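Local coordinates for protein aldehyde dehydrogenase (Burkholderia vietnamiensis, PDB 5KF0) that probably oxidises aldehydes to carboxylic acids with a nicotinamide cofactor, and is seen here with NADPH bound, at residues 116-119 and 120-124. Numbering follows the deposited sequence. Where two conformers were deposited one is given.
Sequences TFRV and ASEEA
Arg118 and Glu122, one helical turn apart, meet mainly through a water; Arg118 is modelled in two conformers, and the water bridge and charge pair describe the one given here. The water accepts from Arg118 NE at 2.6 Å, lying in the guanidinium plane at its edge, and donates to Glu122 OE2 at 2.7 Å. The direct salt bridge is long, 4.0 Å from Arg118 NE to Glu122 OE2, and purely electrostatic: the oxygen lies well out of the guanidinium plane, which is turned 72° from the carboxylate, and no N-H points at it. Arg118 reaches out fully extended, with CG opposite its backbone N (chi1 -178°), whereas Glu122 keeps CG beside its own backbone N and 3.4 Å from Arg118 O.

Four consecutive i to i+4 backbone hydrogen bonds, all close to straight, hold the turn. Ala120 N, Ser121 N, Glu122 N and Glu123 N donate in turn to the carbonyls of Thr116, Phe117, Arg118 and Val119; Ser121 N to Phe117 O is the shortest at 2.8 Å. On another side of the helix, Val119 CG1 passes 4.2 Å from Glu123 CG, a loose aliphatic contact.

The polar ends have further partners. Arg118 NH2 makes a salt bridge to Asp78 of a second subunit, whose Arg126 forms salt bridges with Glu122 OE1 and Glu123 OE2 and whose Gln74 hydrogen-bonds Glu122 OE2. Within the chain, Ser121 OG hydrogen-bonds Asp78 of the same chain, while Phe117 packs edge-to-face on Phe84 of helix 70-86. The arrangement is an i to i+4 alpha-helical pairing, water-bridged at its charged ends, in the closing turns of helix 103-123, where an aldehyde dehydrogenase-family subunit meets its neighbour in the four-chain assembly.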
ATOM      1  N   THR A 116      22.825  -0.136   4.020  1.00 10.29           N
ATOM      2  CA  THR A 116      21.916   0.997   4.176  1.00 10.24           C
ATOM      3  C   THR A 116      21.841   1.827   2.899  1.00 10.04           C
ATOM      4  O   THR A 116      20.747   2.204   2.457  1.00  9.99           O
ATOM      5  CB  THR A 116      22.363   1.840   5.376  1.00 11.72           C
ATOM      6  OG1 THR A 116      22.295   1.035   6.560  1.00 11.34           O
ATOM      7  CG2 THR A 116      21.489   3.088   5.558  1.00 11.41           C
ATOM      8  N   PHE A 117      22.989   2.110   2.275  1.00  9.52           N
ATOM      9  CA  PHE A 117      22.955   2.822   1.000  1.00  9.09           C
ATOM     10  C   PHE A 117      22.289   2.005  -0.096  1.00 10.92           C
ATOM     11  O   PHE A 117      21.632   2.579  -0.979  1.00 11.62           O
ATOM     12  CB  PHE A 117      24.373   3.234   0.577  1.00 10.11           C
ATOM     13  CG  PHE A 117      24.788   4.567   1.132  1.00  9.22           C
ATOM     14  CD1 PHE A 117      25.114   4.702   2.479  1.00 11.37           C
ATOM     15  CD2 PHE A 117      24.849   5.687   0.314  1.00 11.41           C
ATOM     16  CE1 PHE A 117      25.476   5.951   3.001  1.00 11.33           C
ATOM     17  CE2 PHE A 117      25.226   6.933   0.828  1.00 13.11           C
ATOM     18  CZ  PHE A 117      25.538   7.058   2.170  1.00 12.84           C
ATOM     19  N   ARG A 118      22.439   0.678  -0.075  1.00  9.47           N
ATOM     20  CA  ARG A 118      21.795  -0.128  -1.104  0.64  9.65           C
ATOM     21  C   ARG A 118      20.277  -0.105  -0.957  1.00 11.53           C
ATOM     22  O   ARG A 118      19.559  -0.029  -1.962  1.00 11.82           O
ATOM     23  CB  ARG A 118      22.313  -1.562  -1.074  0.64 11.92           C
ATOM     24  CG  ARG A 118      21.675  -2.386  -2.161  0.64 15.41           C
ATOM     25  CD  ARG A 118      22.386  -3.677  -2.432  0.64 18.54           C
ATOM     26  NE  ARG A 118      21.839  -4.244  -3.654  0.64 24.47           N
ATOM     27  CZ  ARG A 118      22.187  -5.413  -4.171  0.64 16.13           C
ATOM     28  NH1 ARG A 118      23.104  -6.174  -3.576  0.64 18.88           N
ATOM     29  NH2 ARG A 118      21.619  -5.810  -5.294  0.64 11.65           N
ATOM     30  N   VAL A 119      19.763  -0.166   0.280  1.00  9.33           N
ATOM     31  CA  VAL A 119      18.315  -0.023   0.462  1.00 10.71           C
ATOM     32  C   VAL A 119      17.851   1.330  -0.067  1.00 11.74           C
ATOM     33  O   VAL A 119      16.806   1.436  -0.729  1.00 10.76           O
ATOM     34  CB  VAL A 119      17.911  -0.198   1.940  1.00 10.81           C
ATOM     35  CG1 VAL A 119      16.413   0.047   2.125  1.00 11.45           C
ATOM     36  CG2 VAL A 119      18.276  -1.569   2.456  1.00  9.70           C
ATOM     37  N   ALA A 120      18.610   2.387   0.229  1.00  9.84           N
ATOM     38  CA  ALA A 120      18.244   3.711  -0.263  1.00 10.58           C
ATOM     39  C   ALA A 120      18.258   3.762  -1.788  1.00 10.53           C
ATOM     40  O   ALA A 120      17.391   4.404  -2.394  1.00 10.31           O
ATOM     41  CB  ALA A 120      19.177   4.770   0.318  1.00 10.91           C
ATOM     42  N   SER A 121      19.245   3.119  -2.428  1.00 11.22           N
ATOM     43  CA  SER A 121      19.273   3.077  -3.889  1.00  9.93           C
ATOM     44  C   SER A 121      17.995   2.459  -4.449  1.00 10.97           C
ATOM     45  O   SER A 121      17.431   2.963  -5.427  1.00 12.99           O
ATOM     46  CB  SER A 121      20.500   2.293  -4.366  1.00 12.82           C
ATOM     47  OG  SER A 121      20.374   1.967  -5.743  1.00 15.91           O
ATOM     48  N   GLU A 122      17.523   1.373  -3.833  1.00  9.74           N
ATOM     49  CA  GLU A 122      16.273   0.745  -4.252  1.00 11.23           C
ATOM     50  C   GLU A 122      15.074   1.659  -4.020  1.00 12.68           C
ATOM     51  O   GLU A 122      14.207   1.793  -4.896  1.00 13.83           O
ATOM     52  CB  GLU A 122      16.080  -0.581  -3.506  1.00 10.92           C
ATOM     53  CG  GLU A 122      17.176  -1.605  -3.764  1.00 11.88           C
ATOM     54  CD  GLU A 122      17.108  -2.764  -2.776  1.00 17.90           C
ATOM     55  OE1 GLU A 122      16.183  -2.770  -1.933  1.00 22.21           O
ATOM     56  OE2 GLU A 122      17.975  -3.658  -2.835  1.00 19.76           O
ATOM     57  N   GLU A 123      14.994   2.288  -2.841  1.00 12.39           N
ATOM     58  CA  GLU A 123      13.822   3.095  -2.523  1.00 12.60           C
ATOM     59  C   GLU A 123      13.789   4.387  -3.322  1.00  9.73           C
ATOM     60  O   GLU A 123      12.705   4.948  -3.525  1.00 13.70           O
ATOM     61  CB  GLU A 123      13.762   3.400  -1.021  1.00 11.70           C
ATOM     62  CG  GLU A 123      13.570   2.158  -0.139  1.00 11.76           C
ATOM     63  CD  GLU A 123      12.182   1.536  -0.271  1.00 15.48           C
ATOM     64  OE1 GLU A 123      11.269   2.196  -0.818  1.00 14.47           O
ATOM     65  OE2 GLU A 123      12.006   0.384   0.177  1.00 14.09           O
ATOM     66  N   ALA A 124      14.941   4.847  -3.825  1.00 11.04           N
ATOM     67  CA  ALA A 124      14.978   6.124  -4.533  1.00 13.26           C
ATOM     68  C   ALA A 124      14.099   6.125  -5.777  1.00 12.03           C
ATOM     69  O   ALA A 124      13.649   7.192  -6.212  1.00 12.53           O
ATOM     70  CB  ALA A 124      16.419   6.464  -4.929  1.00 13.82           C
TER
HETATM   71  O   HOH W   1      19.753  -3.216  -4.838  1.00 22.38           O